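PDB 1RV9: conserved hypothetical protein NMB0706 from Neisseria meningitidis, which is of unknown function but belongs to the family named multi-copper polyphenol oxidoreductase laccase, an activity not established for it. Local coordinates for residues 162-167 against 208-213; 45-50 against 65-70; 173-178 against 192-197; 148-153 against 215-220. One frame throughout, in Å; residues are numbered along the deposited sequence.

Contact 1 of 4, residues 162-167 against 208-213; sequences AYLGPA and ALARLI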
# COMPACT_ATOMS: atom_id res chain seq x y z
N ALA A 162 -11.02 -2.62 4.67
CA ALA A 162 -9.76 -2.43 3.98
C ALA A 162 -9.87 -1.32 2.95
O ALA A 162 -10.92 -1.14 2.33
CB ALA A 162 -9.34 -3.73 3.29
N TYR A 163 -8.79 -0.57 2.79
CA TYR A 163 -8.78 0.51 1.82
C TYR A 163 -7.72 0.22 0.77
O TYR A 163 -6.56 -0.03 1.09
CB TYR A 163 -8.46 1.84 2.50
CG TYR A 163 -8.53 3.02 1.56
CD1 TYR A 163 -9.75 3.51 1.11
CD2 TYR A 163 -7.36 3.64 1.11
CE1 TYR A 163 -9.81 4.59 0.23
CE2 TYR A 163 -7.41 4.72 0.24
CZ TYR A 163 -8.64 5.19 -0.20
OH TYR A 163 -8.69 6.26 -1.07
N LEU A 164 -8.13 0.25 -0.49
CA LEU A 164 -7.21 0.01 -1.59
C LEU A 164 -6.66 1.37 -2.01
O LEU A 164 -7.38 2.21 -2.55
CB LEU A 164 -7.95 -0.64 -2.76
CG LEU A 164 -8.70 -1.93 -2.42
CD1 LEU A 164 -9.37 -2.48 -3.67
CD2 LEU A 164 -7.75 -2.96 -1.82
N GLY A 165 -5.37 1.58 -1.74
CA GLY A 165 -4.73 2.83 -2.07
C GLY A 165 -4.42 2.97 -3.55
O GLY A 165 -4.73 2.09 -4.34
N PRO A 166 -3.78 4.08 -3.94
CA PRO A 166 -3.43 4.32 -5.35
C PRO A 166 -2.44 3.30 -5.89
O PRO A 166 -1.35 3.13 -5.35
CB PRO A 166 -2.87 5.74 -5.33
CG PRO A 166 -2.23 5.82 -3.98
CD PRO A 166 -3.25 5.15 -3.08
N ALA A 167 -2.82 2.61 -6.97
CA ALA A 167 -1.96 1.61 -7.59
C ALA A 167 -2.09 1.70 -9.10
O ALA A 167 -2.85 2.51 -9.63
CB ALA A 167 -2.36 0.21 -7.11
N ALA A 208 -9.11 -5.74 -8.20
CA ALA A 208 -10.01 -6.89 -8.25
C ALA A 208 -9.40 -8.10 -7.55
O ALA A 208 -10.10 -8.84 -6.86
CB ALA A 208 -10.34 -7.23 -9.70
N LEU A 209 -8.10 -8.30 -7.74
CA LEU A 209 -7.42 -9.42 -7.10
C LEU A 209 -7.48 -9.23 -5.59
O LEU A 209 -7.74 -10.18 -4.85
CB LEU A 209 -5.96 -9.51 -7.56
CG LEU A 209 -5.73 -10.05 -8.98
CD1 LEU A 209 -4.27 -9.85 -9.38
CD2 LEU A 209 -6.09 -11.54 -9.03
N ALA A 210 -7.23 -8.01 -5.13
CA ALA A 210 -7.26 -7.73 -3.70
C ALA A 210 -8.66 -7.93 -3.13
O ALA A 210 -8.82 -8.49 -2.05
CB ALA A 210 -6.77 -6.32 -3.42
N ARG A 211 -9.68 -7.46 -3.86
CA ARG A 211 -11.05 -7.61 -3.38
C ARG A 211 -11.42 -9.08 -3.24
O ARG A 211 -12.09 -9.47 -2.28
CB ARG A 211 -12.04 -6.92 -4.33
CG ARG A 211 -11.93 -5.41 -4.36
CD ARG A 211 -13.18 -4.77 -4.95
NE ARG A 211 -12.97 -3.35 -5.25
CZ ARG A 211 -12.30 -2.91 -6.30
NH1 ARG A 211 -11.77 -3.78 -7.16
NH2 ARG A 211 -12.13 -1.61 -6.50
N LEU A 212 -11.00 -9.90 -4.20
CA LEU A 212 -11.28 -11.33 -4.16
C LEU A 212 -10.64 -11.97 -2.93
O LEU A 212 -11.28 -12.71 -2.18
CB LEU A 212 -10.73 -12.03 -5.41
CG LEU A 212 -11.55 -11.99 -6.71
CD1 LEU A 212 -10.73 -12.58 -7.85
CD2 LEU A 212 -12.84 -12.77 -6.52
N ILE A 213 -9.36 -11.68 -2.74
CA ILE A 213 -8.61 -12.22 -1.61
C ILE A 213 -9.18 -11.75 -0.27
O ILE A 213 -9.38 -12.55 0.64
CB ILE A 213 -7.12 -11.83 -1.74
CG1 ILE A 213 -6.51 -12.57 -2.94
CG2 ILE A 213 -6.36 -12.17 -0.46
CD1 ILE A 213 -5.13 -12.08 -3.34

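Contact 2 of 4, residues 45-50 against 65-70; sequences QSLNLG and EIVQQQ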
# COMPACT_ATOMS: atom_id res chain seq x y z
N GLN A 45 10.53 13.97 -8.75
CA GLN A 45 9.78 15.10 -8.29
C GLN A 45 8.66 15.14 -7.31
O GLN A 45 7.50 14.69 -7.45
CB GLN A 45 9.51 16.12 -9.39
CG GLN A 45 8.58 15.94 -10.56
CD GLN A 45 8.89 17.08 -11.51
OE1 GLN A 45 9.91 17.04 -12.21
NE2 GLN A 45 8.07 18.13 -11.48
N SER A 46 9.28 15.76 -6.30
CA SER A 46 9.00 16.26 -5.02
C SER A 46 8.82 15.40 -3.79
O SER A 46 9.82 15.15 -3.07
CB SER A 46 8.06 17.45 -5.26
OG SER A 46 6.90 17.44 -4.52
N LEU A 47 7.63 14.91 -3.50
CA LEU A 47 7.61 14.14 -2.25
C LEU A 47 8.04 12.68 -2.25
O LEU A 47 7.25 11.80 -1.90
CB LEU A 47 6.29 14.32 -1.50
CG LEU A 47 6.25 14.09 0.02
CD1 LEU A 47 6.96 15.21 0.79
CD2 LEU A 47 4.77 14.06 0.44
N ASN A 48 9.32 12.43 -2.54
CA ASN A 48 9.82 11.06 -2.54
C ASN A 48 10.20 10.59 -1.15
O ASN A 48 11.08 11.16 -0.50
CB ASN A 48 11.04 10.92 -3.45
CG ASN A 48 11.71 9.57 -3.31
OD1 ASN A 48 11.04 8.55 -3.24
ND2 ASN A 48 13.04 9.56 -3.27
N LEU A 49 9.53 9.54 -0.69
CA LEU A 49 9.77 9.01 0.64
C LEU A 49 10.65 7.76 0.65
O LEU A 49 10.95 7.24 1.72
CB LEU A 49 8.44 8.71 1.31
CG LEU A 49 7.50 9.91 1.42
CD1 LEU A 49 6.11 9.46 1.85
CD2 LEU A 49 8.07 10.92 2.40
N GLY A 50 11.06 7.28 -0.53
CA GLY A 50 11.89 6.09 -0.59
C GLY A 50 13.38 6.35 -0.59
O GLY A 50 13.87 7.21 -1.33
N GLU A 65 10.33 14.25 6.88
CA GLU A 65 10.08 15.20 7.96
C GLU A 65 8.76 15.91 7.69
O GLU A 65 7.96 16.13 8.60
CB GLU A 65 11.19 16.24 8.02
CG GLU A 65 12.40 15.80 8.77
CD GLU A 65 13.45 16.88 8.83
OE1 GLU A 65 13.08 18.07 8.99
OE2 GLU A 65 14.64 16.54 8.73
N ILE A 66 8.55 16.28 6.43
CA ILE A 66 7.33 16.96 6.02
C ILE A 66 6.13 16.07 6.33
O ILE A 66 5.09 16.54 6.81
CB ILE A 66 7.35 17.28 4.51
CG1 ILE A 66 8.41 18.35 4.23
CG2 ILE A 66 5.99 17.76 4.04
CD1 ILE A 66 8.63 18.63 2.76
N VAL A 67 6.27 14.77 6.08
CA VAL A 67 5.19 13.84 6.35
C VAL A 67 4.97 13.67 7.85
O VAL A 67 3.83 13.65 8.31
CB VAL A 67 5.47 12.45 5.71
CG1 VAL A 67 4.50 11.41 6.26
CG2 VAL A 67 5.31 12.55 4.20
N GLN A 68 6.06 13.57 8.61
CA GLN A 68 5.93 13.41 10.06
C GLN A 68 5.19 14.59 10.66
O GLN A 68 4.38 14.43 11.57
CB GLN A 68 7.30 13.27 10.71
CG GLN A 68 7.23 12.80 12.16
CD GLN A 68 8.60 12.68 12.79
OE1 GLN A 68 9.21 13.68 13.18
NE2 GLN A 68 9.09 11.45 12.90
N GLN A 69 5.47 15.79 10.15
CA GLN A 69 4.81 17.00 10.63
C GLN A 69 3.31 16.87 10.45
O GLN A 69 2.53 17.31 11.30
CB GLN A 69 5.30 18.23 9.85
CG GLN A 69 6.74 18.61 10.13
CD GLN A 69 6.97 18.97 11.58
OE1 GLN A 69 6.33 19.88 12.12
NE2 GLN A 69 7.88 18.25 12.23
N GLN A 70 2.90 16.26 9.34
CA GLN A 70 1.49 16.06 9.05
C GLN A 70 0.88 14.99 9.95
O GLN A 70 -0.24 15.15 10.44
CB GLN A 70 1.31 15.64 7.59
CG GLN A 70 1.49 16.75 6.57
CD GLN A 70 0.45 17.84 6.72
OE1 GLN A 70 -0.75 17.56 6.80
NE2 GLN A 70 0.89 19.09 6.76

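Contact 3 of 4, residues 173-178 against 192-197; sequences FEVGQD and TAFEGI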
# COMPACT_ATOMS: atom_id res chain seq x y z
N PHE A 173 -1.38 -2.25 -16.30
CA PHE A 173 -0.58 -3.32 -15.73
C PHE A 173 -0.59 -4.59 -16.58
O PHE A 173 -1.44 -5.46 -16.42
CB PHE A 173 -1.08 -3.62 -14.31
CG PHE A 173 -0.16 -4.52 -13.51
CD1 PHE A 173 1.21 -4.51 -13.72
CD2 PHE A 173 -0.68 -5.35 -12.52
CE1 PHE A 173 2.06 -5.32 -12.95
CE2 PHE A 173 0.15 -6.16 -11.75
CZ PHE A 173 1.52 -6.15 -11.97
N GLU A 174 0.37 -4.67 -17.49
CA GLU A 174 0.49 -5.82 -18.38
C GLU A 174 1.47 -6.84 -17.81
O GLU A 174 2.60 -6.51 -17.48
CB GLU A 174 0.97 -5.34 -19.75
CG GLU A 174 1.05 -6.42 -20.81
CD GLU A 174 1.53 -5.87 -22.13
OE1 GLU A 174 0.84 -5.00 -22.71
OE2 GLU A 174 2.61 -6.30 -22.59
N VAL A 175 1.02 -8.09 -17.69
CA VAL A 175 1.85 -9.16 -17.14
C VAL A 175 1.85 -10.43 -17.99
O VAL A 175 1.10 -10.54 -18.96
CB VAL A 175 1.39 -9.54 -15.72
CG1 VAL A 175 1.45 -8.32 -14.81
CG2 VAL A 175 -0.01 -10.11 -15.76
N GLY A 176 2.69 -11.38 -17.59
CA GLY A 176 2.80 -12.64 -18.30
C GLY A 176 2.12 -13.81 -17.61
O GLY A 176 1.42 -13.65 -16.61
N GLN A 177 2.34 -15.00 -18.16
CA GLN A 177 1.75 -16.23 -17.64
C GLN A 177 2.21 -16.59 -16.23
O GLN A 177 1.48 -17.24 -15.48
CB GLN A 177 2.08 -17.39 -18.59
CG GLN A 177 1.25 -18.64 -18.37
CD GLN A 177 -0.21 -18.42 -18.69
OE1 GLN A 177 -0.56 -17.97 -19.79
NE2 GLN A 177 -1.08 -18.74 -17.74
N ASP A 178 3.41 -16.16 -15.87
CA ASP A 178 3.93 -16.46 -14.54
C ASP A 178 3.10 -15.77 -13.46
O ASP A 178 2.74 -16.38 -12.46
CB ASP A 178 5.41 -16.06 -14.44
CG ASP A 178 5.62 -14.56 -14.59
OD1 ASP A 178 4.99 -13.94 -15.47
OD2 ASP A 178 6.44 -14.00 -13.83
N THR A 192 -10.84 -14.00 -13.12
CA THR A 192 -11.77 -12.91 -13.43
C THR A 192 -11.08 -11.56 -13.34
O THR A 192 -11.59 -10.56 -13.85
CB THR A 192 -12.97 -12.91 -12.46
OG1 THR A 192 -12.51 -12.78 -11.12
CG2 THR A 192 -13.76 -14.21 -12.60
N ALA A 193 -9.91 -11.53 -12.70
CA ALA A 193 -9.15 -10.29 -12.53
C ALA A 193 -8.05 -10.11 -13.58
O ALA A 193 -7.25 -9.18 -13.50
CB ALA A 193 -8.55 -10.23 -11.13
N PHE A 194 -8.01 -11.02 -14.55
CA PHE A 194 -7.04 -10.95 -15.64
C PHE A 194 -7.78 -10.94 -16.96
O PHE A 194 -8.77 -11.65 -17.13
CB PHE A 194 -6.10 -12.17 -15.64
CG PHE A 194 -5.13 -12.20 -14.49
CD1 PHE A 194 -5.50 -12.73 -13.26
CD2 PHE A 194 -3.84 -11.70 -14.65
CE1 PHE A 194 -4.59 -12.77 -12.20
CE2 PHE A 194 -2.92 -11.74 -13.60
CZ PHE A 194 -3.30 -12.27 -12.37
N GLU A 195 -7.30 -10.14 -17.90
CA GLU A 195 -7.91 -10.09 -19.22
C GLU A 195 -6.83 -10.38 -20.26
O GLU A 195 -5.84 -9.66 -20.36
CB GLU A 195 -8.53 -8.72 -19.51
CG GLU A 195 -9.00 -8.59 -20.95
CD GLU A 195 -9.50 -7.21 -21.29
OE1 GLU A 195 -9.22 -6.26 -20.53
OE2 GLU A 195 -10.17 -7.06 -22.34
N GLY A 196 -7.03 -11.45 -21.02
CA GLY A 196 -6.06 -11.80 -22.04
C GLY A 196 -6.07 -10.77 -23.14
O GLY A 196 -7.14 -10.35 -23.59
N ILE A 197 -4.89 -10.33 -23.56
CA ILE A 197 -4.79 -9.34 -24.63
C ILE A 197 -3.93 -9.88 -25.76
O ILE A 197 -3.43 -9.13 -26.60
CB ILE A 197 -4.19 -8.01 -24.10
CG1 ILE A 197 -2.80 -8.24 -23.52
CG2 ILE A 197 -5.12 -7.41 -23.05
CD1 ILE A 197 -2.12 -6.98 -23.03

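Contact 4 of 4, residues 148-153 against 215-220; sequences NTIAAM and KREGVG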
# COMPACT_ATOMS: atom_id res chain seq x y z
N ASN A 148 -1.87 -12.65 6.02
CA ASN A 148 -1.01 -12.59 7.20
C ASN A 148 -1.26 -11.31 8.01
O ASN A 148 -1.18 -11.32 9.24
CB ASN A 148 0.47 -12.66 6.81
CG ASN A 148 0.84 -14.01 6.22
OD1 ASN A 148 0.12 -14.99 6.38
ND2 ASN A 148 1.98 -14.06 5.54
N THR A 149 -1.56 -10.22 7.31
CA THR A 149 -1.82 -8.96 8.00
C THR A 149 -3.12 -9.07 8.79
O THR A 149 -3.19 -8.69 9.96
CB THR A 149 -1.92 -7.80 6.99
OG1 THR A 149 -0.68 -7.67 6.30
CG2 THR A 149 -2.24 -6.48 7.71
N ILE A 150 -4.14 -9.61 8.14
CA ILE A 150 -5.44 -9.80 8.78
C ILE A 150 -5.28 -10.63 10.06
O ILE A 150 -5.85 -10.30 11.10
CB ILE A 150 -6.41 -10.50 7.80
CG1 ILE A 150 -6.81 -9.52 6.69
CG2 ILE A 150 -7.64 -11.02 8.54
CD1 ILE A 150 -7.47 -10.18 5.50
N ALA A 151 -4.51 -11.70 9.97
CA ALA A 151 -4.29 -12.57 11.12
C ALA A 151 -3.58 -11.84 12.25
O ALA A 151 -3.94 -12.00 13.42
CB ALA A 151 -3.47 -13.79 10.70
N ALA A 152 -2.58 -11.04 11.90
CA ALA A 152 -1.81 -10.31 12.90
C ALA A 152 -2.61 -9.25 13.66
O ALA A 152 -2.25 -8.89 14.78
CB ALA A 152 -0.59 -9.67 12.25
N MET A 153 -3.68 -8.77 13.06
CA MET A 153 -4.51 -7.75 13.70
C MET A 153 -5.34 -8.28 14.86
O MET A 153 -5.71 -7.53 15.77
CB MET A 153 -5.44 -7.11 12.66
CG MET A 153 -4.70 -6.27 11.64
SD MET A 153 -5.81 -5.47 10.49
CE MET A 153 -6.45 -4.14 11.52
N LYS A 215 -12.23 -10.59 0.34
CA LYS A 215 -13.57 -11.14 0.51
C LYS A 215 -13.51 -12.60 0.93
O LYS A 215 -14.24 -13.03 1.83
CB LYS A 215 -14.38 -11.02 -0.79
CG LYS A 215 -15.13 -9.70 -0.94
CD LYS A 215 -15.03 -8.85 0.32
CE LYS A 215 -16.27 -8.00 0.54
NZ LYS A 215 -16.15 -7.20 1.79
N ARG A 216 -12.63 -13.36 0.30
CA ARG A 216 -12.49 -14.77 0.62
C ARG A 216 -12.02 -14.96 2.06
O ARG A 216 -12.35 -15.96 2.70
CB ARG A 216 -11.51 -15.45 -0.33
CG ARG A 216 -11.30 -16.93 -0.01
CD ARG A 216 -10.28 -17.58 -0.92
NE ARG A 216 -8.93 -17.04 -0.72
CZ ARG A 216 -7.84 -17.58 -1.26
NH1 ARG A 216 -7.94 -18.66 -2.02
NH2 ARG A 216 -6.65 -17.03 -1.03
N GLU A 217 -11.26 -14.00 2.57
CA GLU A 217 -10.73 -14.09 3.92
C GLU A 217 -11.79 -13.71 4.96
O GLU A 217 -11.67 -14.07 6.13
CB GLU A 217 -9.50 -13.19 4.06
CG GLU A 217 -8.43 -13.72 5.00
CD GLU A 217 -7.89 -15.10 4.61
OE1 GLU A 217 -8.20 -15.62 3.52
OE2 GLU A 217 -7.12 -15.66 5.42
N GLY A 218 -12.82 -12.99 4.53
CA GLY A 218 -13.89 -12.61 5.45
C GLY A 218 -13.96 -11.15 5.82
O GLY A 218 -14.76 -10.76 6.67
N VAL A 219 -13.12 -10.32 5.21
CA VAL A 219 -13.13 -8.89 5.51
C VAL A 219 -14.50 -8.29 5.21
O VAL A 219 -15.04 -8.45 4.11
CB VAL A 219 -12.02 -8.16 4.71
CG1 VAL A 219 -12.13 -6.66 4.91
CG2 VAL A 219 -10.66 -8.65 5.18
N GLY A 220 -15.06 -7.61 6.21
CA GLY A 220 -16.38 -7.01 6.09
C GLY A 220 -16.63 -5.99 4.99
O GLY A 220 -17.72 -5.96 4.41

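Contact 1 of 4, residues 162-167 against 208-213
Leu164 reaches from the end of a strand toward a helix and touches Ala210 and Arg211 there. The nearest CA pair is Leu164 and Ala210, 8.0 Å apart. Leu164 buries the most surface in this contact, and its two methyls have different partners. CD2 meets the helix wall at Ala210 CB, 3.8 Å away. CD1 turns to Arg211, with CG of that residue at 4.0 Å. The same methyl lies 3.9 Å above the plane of the Arg211 guanidinium, over its centre. NE, CZ and NH2 of Arg211 are therefore about equally far from it. The chain of Arg211 is extended from CG to NE, and chi4 of 77° then turns the guanidinium so that one face meets Leu164. Leu164 itself has CG anti to its carbonyl carbon (chi1 -54°), which sets CD1 against Arg211 and CD2 against Ala210. No hydrogen bond crosses the contact; it rests on methyl packing, against Ala210 and over the guanidinium face. Val222 of strand 221-224 touches both Leu164 and Arg211, and Tyr207 adds to the packing on Leu164. Strand 160-164 runs parallel to strand 221-224 beside it, and helix 206-217 lies on the chain path between them. This is the packing of a beta-alpha-beta crossover, with helix 177-184 and a small three-stranded sheet inserted between the first strand and the helix that covers the sheet.

Contact 2 of 4, residues 45-50 against 65-70
Leu47 and Leu49 face helix 57-71 from a loop without regular structure. Leu47 CA is 8.7 Å from Ile66 CA, and Leu49 CA is 8.8 Å from Val67 CA. The loop is tightly folded. Leu47 is the centre of an inverse gamma turn, closed by Asn48 N to Ser46 O at 2.8 Å. An Asx turn follows. Gly50 N donates to Asn48 OD1 at 3.0 Å from above the carbonyl plane. OD1 also takes a bond from Arg247 N. With the loop folded in this way, both leucines face the helix.

Val67 CG2 is the common meeting point. Leu49 lays both methyls against one side of it, CD2 at 3.7 Å and CD1 at 4.0 Å. Leu47 CD2 comes to the same methyl at 4.1 Å. Leu47 has CG anti to its backbone N (chi1 -156°), and its other methyl, CD1, rests at 4.2 Å from Ile66 CG2. All these meetings are apolar. Leu49 also touches Ala249, and Val67 touches Leu31 and Leu251, which belong to the five-stranded mixed sheet. The arrangement is a helix packed on a sheet with a loop filling in beside it, consistent with an outer layer of an alpha-beta-beta-alpha fold.

Contact 3 of 4, residues 173-178 against 192-197
The carboxylate of Glu174 lies against Ile197, and it is held in a salt bridge from OE2 to Lys201. Its other oxygen, OE1, lies 3.6 Å from Ile197 CD1. This is a packing contact and not a bond. Ile197 CD1 also sits 3.9 Å from Glu174 CG, so it rests along the outer part of the acid's chain. Glu174 reaches it by full extension, with CG anti to the backbone N (chi1 -176°) and CD anti beyond it. Both residues are exposed.

The second pair is buried. Val175 CG2 approaches the ring of Phe194 at its edge, in the ring plane, and is 4.0 Å from CE2. The two side chains cross at about a right angle. The valine's other methyl, CG1, is 3.5 Å above the Phe173 ring, offset toward its rim. The isopropyl group thus fits between the edge of one ring and the face of another.

The backbones stay well apart, with Glu174 CA 8.9 Å from Ile197 CA. The reason is strand 201-204, which runs between strands 174-175 and 194-198 and is antiparallel to both. The contact therefore joins the two outer strands of a small three-stranded sheet across its middle one. Phe180 of helix 177-184 stacks edge-to-face on Phe194, and Leu209 of helix 206-217 also touches that ring.

Contact 4 of 4, residues 148-153 against 215-220
Ile150 puts its terminal methyl against Glu217 and Val219, the residues before and after Gly218, in the Schellman motif that ends helix 206-217. CD1 of Ile150 makes the closest contacts. It is 3.6 Å from Val219 CG2 and 3.7 Å from Glu217 CG. Glu217 CB lies close as well, at 3.9 Å. The glutamate thus offers its methylenes to the isoleucine. With CG1 anti to the carbonyl carbon (chi1 -71°) and CD1 extended beyond it, Ile150 reaches out from helix 145-153 as a straight arm.

Behind this first shell is the turn itself. Gly218 has a positive phi of 109°, which takes the chain out of the helix. Its N bonds back to Lys215 O. The turn brings Val219 to the same methyl as Glu217. On the other helix, Ile150 is also packed on Phe123 of strand 119-125, and Thr149 next to it touches Phe123, Ala132 and Ala134. This places helix 145-153 on the six-stranded sheet.

Lys215 reaches past the end of its helix to the loop that follows. Its NZ donates to Val219 O at 2.9 Å, tilted 28° from the carbonyl plane, and makes a weak second bond to Gly220 O.

Contacts 1 and 4 share helix 206-217, and their centres are 12 Å apart. Contact 1 lies inside the chain loop closed by contact 4, and Val219 CG1 is 4.2 Å from Ala162 N. Contact 3 is nested in the loop closed by contact 1. It touches the same helix, where Leu209 CD2 meets Ala193 CB at 3.5 Å and Phe194 CE1 at 3.7 Å. Contact 2 is separate. It closes earlier in the chain, lies on the opposite side of the chain's centre from contact 1, and is 24 Å from it between centres. Contacts 1 and 3 lie on the same side, with 16 Å between their centres.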